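Local coordinates for protein SnoN,Epimerase SnoN (Streptomyces nogalater, PDB 5EP9) that is an iron- and 2-oxoglutarate-dependent non-heme epimerase of nogalamycin biosynthesis, with its iron(III) ion and cosubstrate bound in one pocket, at residues A38-D43 with F218-T223; T174-S179 with R222-A227. All blocks are in the same frame, centred on the assembly; numbering follows the deposited sequence. Where two conformers were deposited one is given.

How the interactions relate
Interactions 1 and 2 share Arg-222 and Thr-223, in the turn between strands 216-220 and 225-227, and their centres lie about 9 Å apart. Interaction 1 supplies His-219, which binds 2-oxoglutarate weakly; interaction 2 supplies His-225, which binds the iron. The two imidazoles meet as packing, not as a hydrogen bond, with His-219 NE2 3.1 Å from His-225 NE2, and Phe-175 CE1 packs 3.6 Å from His-219 CB. At the helix end, Asp-43 O and Gly-178 N, 3.0 Å apart, form a probable hydrogen bond. Both contacts join SnoN part 14-202 of the engineered chain to SnoN part 203-305.

Interaction 1 of 2, residues A38-D43 with F218-T223; sequences ARYRRD and FHHART. With AKG (2-oxoglutaric acid), chain E.
A chi1 of 178° sets the Tyr-40 ring beside its own carbonyl carbon and sends it from helix 30-43 toward strand 216-220, where His-220, with a similar first torsion (-168°), lies across its path at about a right angle. The phenol oxygen does the touching: Tyr-40 OH is 3.3 Å from His-220 CA and 3.4 Å from His-220 CB, meeting the root of the side chain. Farther back along the ring, Tyr-40 CE1 comes within 4.4 Å of Phe-218 CB, and the Phe-218 carbonyl oxygen sits at the ring edge near its plane. Leu-113 of helix 104-114 and Leu-157 of strand 157-162 also pack against Tyr-40. The contact seats a tyrosine from helix 38-43, in SnoN part 14-202, on a strand of SnoN part 203-305.

His-220 is steadied from its own turn, because Arg-222 N donates in the ring plane to His-220 ND1 over 3.0 Å with an angle of 162°. Beyond it, Thr-223 OG1 bonds to Gly-44 O, just past the helix. His-219 points away from the helix; its NE2 is hydrogen-bonded to Asp-144 OD2, itself part of the iron site, and makes a weak bond of 3.2 Å to AKG O1. No hydrogen bond joins helix to strand: the contact rests on van der Waals packing of the phenol, and the polar bonding of His-219 is directed to the iron and 2-oxoglutarate site.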
ATOM      1  N   ALA A  38     -12.386 -10.583  10.000  1.00 33.20           N
ATOM      2  CA  ALA A  38     -11.846 -11.688  10.778  1.00 35.09           C
ATOM      3  C   ALA A  38     -10.691 -12.364   9.999  1.00 36.12           C
ATOM      4  O   ALA A  38      -9.660 -12.664  10.553  1.00 38.86           O
ATOM      5  CB  ALA A  38     -12.930 -12.691  11.124  1.00 36.33           C
ATOM      6  N   ARG A  39     -10.880 -12.525   8.707  1.00 37.82           N
ATOM      7  CA  ARG A  39      -9.826 -12.948   7.797  1.00 38.86           C
ATOM      8  C   ARG A  39      -8.639 -12.021   7.820  1.00 35.72           C
ATOM      9  O   ARG A  39      -7.490 -12.471   7.995  1.00 36.43           O
ATOM     10  CB  ARG A  39     -10.307 -13.131   6.351  1.00 42.74           C
ATOM     11  CG  ARG A  39     -10.765 -14.549   6.045  1.00 49.01           C
ATOM     12  CD  ARG A  39     -10.939 -14.805   4.525  1.00 52.24           C
ATOM     13  NE  ARG A  39     -12.226 -14.280   4.154  1.00 57.11           N
ATOM     14  CZ  ARG A  39     -12.542 -13.558   3.052  1.00 64.48           C
ATOM     15  NH1 ARG A  39     -11.656 -13.177   2.077  1.00 58.75           N
ATOM     16  NH2 ARG A  39     -13.817 -13.168   2.954  1.00 63.47           N
ATOM     17  N   TYR A  40      -8.899 -10.732   7.702  1.00 33.51           N
ATOM     18  CA  TYR A  40      -7.799  -9.714   7.837  1.00 31.65           C
ATOM     19  C   TYR A  40      -6.991  -9.858   9.180  1.00 30.06           C
ATOM     20  O   TYR A  40      -5.779  -9.843   9.220  1.00 28.66           O
ATOM     21  CB  TYR A  40      -8.312  -8.308   7.680  1.00 30.66           C
ATOM     22  CG  TYR A  40      -7.251  -7.262   7.860  1.00 29.26           C
ATOM     23  CD1 TYR A  40      -6.304  -7.061   6.878  1.00 28.27           C
ATOM     24  CD2 TYR A  40      -7.193  -6.459   8.978  1.00 28.92           C
ATOM     25  CE1 TYR A  40      -5.319  -6.080   7.031  1.00 28.05           C
ATOM     26  CE2 TYR A  40      -6.174  -5.475   9.158  1.00 29.24           C
ATOM     27  CZ  TYR A  40      -5.269  -5.297   8.193  1.00 28.90           C
ATOM     28  OH  TYR A  40      -4.267  -4.398   8.292  1.00 31.58           O
ATOM     29  N   ARG A  41      -7.691 -10.014  10.274  1.00 31.75           N
ATOM     30  CA  ARG A  41      -7.057 -10.106  11.577  1.00 33.18           C
ATOM     31  C   ARG A  41      -6.224 -11.399  11.722  1.00 33.34           C
ATOM     32  O   ARG A  41      -5.119 -11.350  12.234  1.00 35.13           O
ATOM     33  CB  ARG A  41      -8.094  -9.931  12.686  1.00 35.01           C
ATOM     34  CG  ARG A  41      -8.429  -8.412  12.773  1.00 36.30           C
ATOM     35  CD  ARG A  41      -9.224  -7.986  13.996  1.00 39.51           C
ATOM     36  NE  ARG A  41     -10.204  -9.017  14.337  1.00 41.46           N
ATOM     37  CZ  ARG A  41     -11.444  -9.097  13.905  1.00 43.44           C
ATOM     38  NH1 ARG A  41     -11.968  -8.150  13.124  1.00 41.83           N
ATOM     39  NH2 ARG A  41     -12.204 -10.130  14.358  1.00 46.36           N
ATOM     40  N   ARG A  42      -6.780 -12.510  11.280  1.00 34.21           N
ATOM     41  CA  ARG A  42      -6.131 -13.852  11.329  1.00 36.59           C
ATOM     42  C   ARG A  42      -4.943 -13.939  10.379  1.00 32.34           C
ATOM     43  O   ARG A  42      -3.871 -14.288  10.754  1.00 31.66           O
ATOM     44  CB  ARG A  42      -7.136 -14.893  10.933  1.00 41.29           C
ATOM     45  CG  ARG A  42      -6.674 -16.347  11.115  1.00 48.68           C
ATOM     46  CD  ARG A  42      -7.823 -17.380  11.043  1.00 54.24           C
ATOM     47  NE  ARG A  42      -9.040 -16.858  10.346  1.00 60.84           N
ATOM     48  CZ  ARG A  42     -10.276 -16.675  10.884  1.00 66.83           C
ATOM     49  NH1 ARG A  42     -10.569 -17.041  12.159  1.00 67.07           N
ATOM     50  NH2 ARG A  42     -11.266 -16.170  10.116  1.00 63.04           N
ATOM     51  N   ASP A  43      -5.109 -13.444   9.203  1.00 29.80           N
ATOM     52  CA  ASP A  43      -4.074 -13.603   8.180  1.00 29.13           C
ATOM     53  C   ASP A  43      -3.117 -12.486   7.988  1.00 26.32           C
ATOM     54  O   ASP A  43      -2.001 -12.681   7.480  1.00 25.11           O
ATOM     55  CB  ASP A  43      -4.704 -13.895   6.793  1.00 29.42           C
ATOM     56  CG  ASP A  43      -5.458 -15.228   6.713  1.00 31.87           C
ATOM     57  OD1 ASP A  43      -5.322 -16.055   7.593  1.00 33.47           O
ATOM     58  OD2 ASP A  43      -6.152 -15.431   5.695  1.00 33.20           O
ATOM     59  N   PHE A 218      -5.843  -5.621   0.981  1.00 26.52           N
ATOM     60  CA  PHE A 218      -5.363  -4.893   2.125  1.00 27.61           C
ATOM     61  C   PHE A 218      -4.369  -5.742   2.859  1.00 29.05           C
ATOM     62  O   PHE A 218      -4.590  -6.946   3.060  1.00 31.62           O
ATOM     63  CB  PHE A 218      -6.485  -4.561   3.060  1.00 30.05           C
ATOM     64  CG  PHE A 218      -7.484  -3.579   2.495  1.00 31.89           C
ATOM     65  CD1 PHE A 218      -8.555  -4.037   1.797  1.00 33.20           C
ATOM     66  CD2 PHE A 218      -7.286  -2.209   2.664  1.00 32.98           C
ATOM     67  CE1 PHE A 218      -9.478  -3.156   1.256  1.00 36.68           C
ATOM     68  CE2 PHE A 218      -8.219  -1.321   2.177  1.00 35.76           C
ATOM     69  CZ  PHE A 218      -9.334  -1.786   1.471  1.00 35.10           C
ATOM     70  N   HIS A 219      -3.234  -5.149   3.224  1.00 28.63           N
ATOM     71  CA  HIS A 219      -2.301  -5.834   4.128  1.00 27.75           C
ATOM     72  C   HIS A 219      -1.793  -4.962   5.258  1.00 27.19           C
ATOM     73  O   HIS A 219      -1.412  -3.781   5.102  1.00 24.94           O
ATOM     74  CB  HIS A 219      -1.174  -6.540   3.358  1.00 26.74           C
ATOM     75  CG  HIS A 219      -0.170  -5.647   2.752  1.00 26.47           C
ATOM     76  ND1 HIS A 219      -0.320  -5.117   1.495  1.00 27.41           N
ATOM     77  CD2 HIS A 219       1.043  -5.244   3.187  1.00 26.89           C
ATOM     78  CE1 HIS A 219       0.769  -4.435   1.174  1.00 26.74           C
ATOM     79  NE2 HIS A 219       1.598  -4.483   2.187  1.00 28.51           N
ATOM     80  N   HIS A 220      -1.670  -5.628   6.375  1.00 26.20           N
ATOM     81  CA  HIS A 220      -1.100  -5.066   7.617  1.00 26.91           C
ATOM     82  C   HIS A 220       0.386  -4.754   7.467  1.00 26.06           C
ATOM     83  O   HIS A 220       1.128  -5.398   6.778  1.00 25.23           O
ATOM     84  CB  HIS A 220      -1.348  -6.093   8.757  1.00 27.84           C
ATOM     85  CG  HIS A 220      -1.098  -5.601  10.155  1.00 28.90           C
ATOM     86  ND1 HIS A 220       0.170  -5.453  10.698  1.00 28.27           N
ATOM     87  CD2 HIS A 220      -1.966  -5.327  11.156  1.00 28.71           C
ATOM     88  CE1 HIS A 220       0.068  -5.033  11.937  1.00 28.47           C
ATOM     89  NE2 HIS A 220      -1.203  -5.005  12.255  1.00 29.47           N
ATOM     90  N   ALA A 221       0.809  -3.729   8.158  1.00 27.44           N
ATOM     91  CA  ALA A 221       2.182  -3.215   8.100  1.00 28.38           C
ATOM     92  C   ALA A 221       3.250  -4.186   8.635  1.00 30.05           C
ATOM     93  O   ALA A 221       4.432  -3.970   8.389  1.00 29.40           O
ATOM     94  CB  ALA A 221       2.252  -1.918   8.917  1.00 28.96           C
ATOM     95  N   ARG A 222       2.817  -5.156   9.411  1.00 30.32           N
ATOM     96  CA  ARG A 222       3.706  -6.230   9.904  0.50 32.04           C
ATOM     97  C   ARG A 222       3.635  -7.541   9.078  1.00 32.33           C
ATOM     98  O   ARG A 222       4.402  -8.467   9.316  1.00 30.20           O
ATOM     99  CB  ARG A 222       3.518  -6.497  11.409  0.50 34.05           C
ATOM    100  CG  ARG A 222       3.993  -5.327  12.320  0.50 35.79           C
ATOM    101  CD  ARG A 222       4.187  -5.574  13.814  0.50 39.36           C
ATOM    102  NE  ARG A 222       5.094  -6.668  14.135  0.50 40.68           N
ATOM    103  CZ  ARG A 222       6.339  -6.515  14.509  0.50 42.91           C
ATOM    104  NH1 ARG A 222       6.880  -5.303  14.641  0.50 41.71           N
ATOM    105  NH2 ARG A 222       7.043  -7.608  14.765  0.50 43.95           N
ATOM    106  N   THR A 223       2.746  -7.589   8.064  1.00 30.33           N
ATOM    107  CA  THR A 223       2.638  -8.806   7.252  1.00 28.50           C
ATOM    108  C   THR A 223       3.777  -8.897   6.251  1.00 29.39           C
ATOM    109  O   THR A 223       4.013  -7.957   5.510  1.00 28.01           O
ATOM    110  CB  THR A 223       1.339  -8.834   6.532  1.00 27.34           C
ATOM    111  OG1 THR A 223       0.284  -8.822   7.502  1.00 26.40           O
ATOM    112  CG2 THR A 223       1.210 -10.068   5.639  1.00 26.04           C
TER
HETATM  113  C1  AKG E 301       3.444  -2.775  -0.675  1.00 33.71           C
HETATM  114  O1  AKG E 301       3.641  -2.616   0.557  1.00 31.00           O
HETATM  115  O2  AKG E 301       2.396  -2.380  -1.242  1.00 32.30           O
HETATM  116  C2  AKG E 301       4.446  -3.499  -1.493  1.00 36.04           C
HETATM  117  O5  AKG E 301       5.485  -3.918  -0.942  1.00 33.13           O
HETATM  118  C3  AKG E 301       4.145  -3.672  -3.000  1.00 34.63           C
HETATM  119  C4  AKG E 301       5.094  -4.577  -3.780  1.00 35.26           C
HETATM  120  C5  AKG E 301       4.813  -4.715  -5.258  1.00 34.00           C
HETATM  121  O3  AKG E 301       3.800  -4.176  -5.740  1.00 35.19           O
HETATM  122  O4  AKG E 301       5.633  -5.340  -5.998  1.00 29.84           O

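Interaction 2 of 2, residues T174-S179 with R222-A227; sequences TFVPGS and RTVHSA. With FE (Fe (III) ion), chain F; AKG (2-oxoglutaric acid), chain E; ACT (acetate ion), chain G.
Thr-174 and Ser-226 form an antiparallel hydrogen-bonded pair, Phe-175 and His-225 the adjoining non-hydrogen-bonded one, and Val-176 N continues the pairing with a 2.9 Å bond to Val-224 O. Past Val-176 the backbone folds into a type II turn, whose third residue, Gly-178, has backbone angles that call for glycine. Ser-179 then takes over with its side chain. A chi1 of 58° places OG between its own N and carbonyl carbon, where Val-224 N donates to Ser-179 OG at 2.9 Å and Ser-179 OG in turn donates to Val-176 O, in the carbonyl plane. An alanine here would remove both bonds and would probably leave Val-224 N without its acceptor and the turn less firmly tied to the strand.

The side chains of Val-176 and Val-224 run alongside each other in the same direction, with Val-176 CG2 3.9 Å from Val-224 CG1. Thr-174 and Ser-226 share one face, where Ser-226 OG binds an acetate, probably from the crystallisation liquor. On the face of Phe-175 and His-225, Phe-175 CD1 rests 3.7 Å from His-225 CB. The rotation of the imidazole is fixed by His-225 ND1, which donates in the ring plane to Thr-223 O at 2.9 Å and so aims His-225 NE2 at the iron, 2.1 Å away. His-142 and Asp-144 complete the facial triad of two histidines and one carboxylate.

The pairing joins SnoN part 14-202 (174-179) to SnoN part 203-305 (222-227). In the four-stranded antiparallel sheet, strand 225-227 runs between 139-142, which carries His-142, and 173-175, which is flanked in turn by 207-209.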
ATOM      1  N   THR A 174       2.512 -12.095  -2.894  1.00 27.12           N
ATOM      2  CA  THR A 174       2.480 -13.237  -1.974  1.00 26.87           C
ATOM      3  C   THR A 174       2.564 -12.702  -0.561  1.00 26.81           C
ATOM      4  O   THR A 174       3.336 -11.795  -0.288  1.00 28.09           O
ATOM      5  CB  THR A 174       3.655 -14.154  -2.275  1.00 27.17           C
ATOM      6  OG1 THR A 174       3.473 -14.659  -3.606  1.00 27.68           O
ATOM      7  CG2 THR A 174       3.800 -15.330  -1.277  1.00 26.71           C
ATOM      8  N   PHE A 175       1.767 -13.286   0.333  1.00 26.13           N
ATOM      9  CA  PHE A 175       1.708 -12.892   1.701  1.00 26.20           C
ATOM     10  C   PHE A 175       1.989 -14.076   2.603  1.00 26.98           C
ATOM     11  O   PHE A 175       1.726 -15.239   2.219  1.00 25.71           O
ATOM     12  CB  PHE A 175       0.300 -12.370   2.051  1.00 27.99           C
ATOM     13  CG  PHE A 175      -0.160 -11.234   1.188  1.00 28.79           C
ATOM     14  CD1 PHE A 175       0.120  -9.938   1.501  1.00 31.12           C
ATOM     15  CD2 PHE A 175      -0.903 -11.486   0.091  1.00 30.09           C
ATOM     16  CE1 PHE A 175      -0.348  -8.853   0.684  1.00 31.59           C
ATOM     17  CE2 PHE A 175      -1.353 -10.458  -0.734  1.00 34.57           C
ATOM     18  CZ  PHE A 175      -1.069  -9.123  -0.414  1.00 32.62           C
ATOM     19  N   VAL A 176       2.544 -13.836   3.792  1.00 27.91           N
ATOM     20  CA  VAL A 176       2.769 -14.983   4.769  1.00 27.54           C
ATOM     21  C   VAL A 176       1.749 -14.849   5.855  1.00 28.33           C
ATOM     22  O   VAL A 176       1.852 -13.946   6.692  1.00 29.88           O
ATOM     23  CB  VAL A 176       4.140 -14.907   5.382  1.00 27.92           C
ATOM     24  CG1 VAL A 176       4.334 -16.060   6.334  1.00 28.52           C
ATOM     25  CG2 VAL A 176       5.224 -14.959   4.324  1.00 28.53           C
ATOM     26  N   PRO A 177       0.709 -15.680   5.839  1.00 28.41           N
ATOM     27  CA  PRO A 177      -0.408 -15.394   6.719  1.00 28.18           C
ATOM     28  C   PRO A 177       0.021 -15.558   8.145  1.00 28.53           C
ATOM     29  O   PRO A 177       0.798 -16.505   8.458  1.00 28.54           O
ATOM     30  CB  PRO A 177      -1.511 -16.418   6.337  1.00 29.07           C
ATOM     31  CG  PRO A 177      -0.908 -17.268   5.316  1.00 30.01           C
ATOM     32  CD  PRO A 177       0.315 -16.604   4.754  1.00 28.43           C
ATOM     33  N   GLY A 178      -0.501 -14.701   9.026  1.00 26.04           N
ATOM     34  CA  GLY A 178      -0.103 -14.767  10.451  1.00 26.10           C
ATOM     35  C   GLY A 178       1.225 -14.105  10.767  1.00 26.38           C
ATOM     36  O   GLY A 178       1.578 -13.976  11.932  1.00 28.79           O
ATOM     37  N   SER A 179       1.996 -13.706   9.766  1.00 25.83           N
ATOM     38  CA  SER A 179       3.350 -13.184  10.019  1.00 27.26           C
ATOM     39  C   SER A 179       3.323 -11.818  10.728  1.00 27.86           C
ATOM     40  O   SER A 179       4.253 -11.407  11.389  1.00 29.75           O
ATOM     41  CB  SER A 179       4.129 -13.061   8.712  1.00 27.53           C
ATOM     42  OG  SER A 179       3.418 -12.198   7.778  1.00 27.24           O
ATOM     43  N   ARG A 222       2.817  -5.156   9.411  1.00 30.32           N
ATOM     44  CA  ARG A 222       3.706  -6.230   9.904  0.50 32.04           C
ATOM     45  C   ARG A 222       3.635  -7.541   9.078  1.00 32.33           C
ATOM     46  O   ARG A 222       4.402  -8.467   9.316  1.00 30.20           O
ATOM     47  CB  ARG A 222       3.518  -6.497  11.409  0.50 34.05           C
ATOM     48  CG  ARG A 222       3.993  -5.327  12.320  0.50 35.79           C
ATOM     49  CD  ARG A 222       4.187  -5.574  13.814  0.50 39.36           C
ATOM     50  NE  ARG A 222       5.094  -6.668  14.135  0.50 40.68           N
ATOM     51  CZ  ARG A 222       6.339  -6.515  14.509  0.50 42.91           C
ATOM     52  NH1 ARG A 222       6.880  -5.303  14.641  0.50 41.71           N
ATOM     53  NH2 ARG A 222       7.043  -7.608  14.765  0.50 43.95           N
ATOM     54  N   THR A 223       2.746  -7.589   8.064  1.00 30.33           N
ATOM     55  CA  THR A 223       2.638  -8.806   7.252  1.00 28.50           C
ATOM     56  C   THR A 223       3.777  -8.897   6.251  1.00 29.39           C
ATOM     57  O   THR A 223       4.013  -7.957   5.510  1.00 28.01           O
ATOM     58  CB  THR A 223       1.339  -8.834   6.532  1.00 27.34           C
ATOM     59  OG1 THR A 223       0.284  -8.822   7.502  1.00 26.40           O
ATOM     60  CG2 THR A 223       1.210 -10.068   5.639  1.00 26.04           C
ATOM     61  N   VAL A 224       4.472 -10.027   6.226  1.00 29.12           N
ATOM     62  CA  VAL A 224       5.518 -10.241   5.260  1.00 28.23           C
ATOM     63  C   VAL A 224       4.877 -10.507   3.898  1.00 27.41           C
ATOM     64  O   VAL A 224       3.938 -11.279   3.787  1.00 27.06           O
ATOM     65  CB  VAL A 224       6.423 -11.452   5.649  1.00 29.50           C
ATOM     66  CG1 VAL A 224       7.432 -11.734   4.554  1.00 30.29           C
ATOM     67  CG2 VAL A 224       7.153 -11.170   6.937  1.00 29.79           C
ATOM     68  N   HIS A 225       5.381  -9.814   2.891  1.00 26.67           N
ATOM     69  CA  HIS A 225       4.869  -9.886   1.561  1.00 25.67           C
ATOM     70  C   HIS A 225       5.968  -9.647   0.564  1.00 25.31           C
ATOM     71  O   HIS A 225       7.013  -9.092   0.833  1.00 26.03           O
ATOM     72  CB  HIS A 225       3.710  -8.930   1.297  1.00 27.72           C
ATOM     73  CG  HIS A 225       4.030  -7.476   1.557  1.00 27.66           C
ATOM     74  ND1 HIS A 225       4.210  -7.010   2.821  1.00 29.00           N
ATOM     75  CD2 HIS A 225       4.278  -6.439   0.734  1.00 28.31           C
ATOM     76  CE1 HIS A 225       4.576  -5.738   2.764  1.00 30.44           C
ATOM     77  NE2 HIS A 225       4.550  -5.348   1.514  1.00 29.98           N
ATOM     78  N   SER A 226       5.719 -10.175  -0.618  1.00 26.38           N
ATOM     79  CA  SER A 226       6.625 -10.053  -1.744  1.00 26.78           C
ATOM     80  C   SER A 226       5.818 -10.006  -3.030  1.00 26.93           C
ATOM     81  O   SER A 226       4.599 -10.107  -3.007  1.00 29.43           O
ATOM     82  CB  SER A 226       7.558 -11.299  -1.779  1.00 26.57           C
ATOM     83  OG  SER A 226       6.846 -12.434  -2.141  1.00 25.10           O
ATOM     84  N   ALA A 227       6.491  -9.981  -4.163  1.00 27.11           N
ATOM     85  CA  ALA A 227       5.814 -10.017  -5.428  1.00 27.87           C
ATOM     86  C   ALA A 227       6.708 -10.574  -6.467  1.00 28.96           C
ATOM     87  O   ALA A 227       7.959 -10.390  -6.427  1.00 30.34           O
ATOM     88  CB  ALA A 227       5.328  -8.589  -5.870  1.00 27.57           C
TER
HETATM   89 FE    FE F 302       5.471  -3.519   0.959  1.00 26.24          FE
HETATM   90  C1  AKG E 301       3.444  -2.775  -0.675  1.00 33.71           C
HETATM   91  O1  AKG E 301       3.641  -2.616   0.557  1.00 31.00           O
HETATM   92  O2  AKG E 301       2.396  -2.380  -1.242  1.00 32.30           O
HETATM   93  C2  AKG E 301       4.446  -3.499  -1.493  1.00 36.04           C
HETATM   94  O5  AKG E 301       5.485  -3.918  -0.942  1.00 33.13           O
HETATM   95  C3  AKG E 301       4.145  -3.672  -3.000  1.00 34.63           C
HETATM   96  C4  AKG E 301       5.094  -4.577  -3.780  1.00 35.26           C
HETATM   97  C5  AKG E 301       4.813  -4.715  -5.258  1.00 34.00           C
HETATM   98  O3  AKG E 301       3.800  -4.176  -5.740  1.00 35.19           O
HETATM   99  O4  AKG E 301       5.633  -5.340  -5.998  1.00 29.84           O
HETATM  100  C   ACT G 303       7.204 -15.002  -0.116  1.00 39.48           C
HETATM  101  O   ACT G 303       7.769 -14.558  -1.117  1.00 40.08           O
HETATM  102  OXT ACT G 303       7.036 -16.239   0.011  1.00 50.73           O
HETATM  103  CH3 ACT G 303       6.705 -14.027   0.903  1.00 40.18           C
HETATM  104  O   HOH W   1       6.358  -1.759   0.279  1.00 24.27           O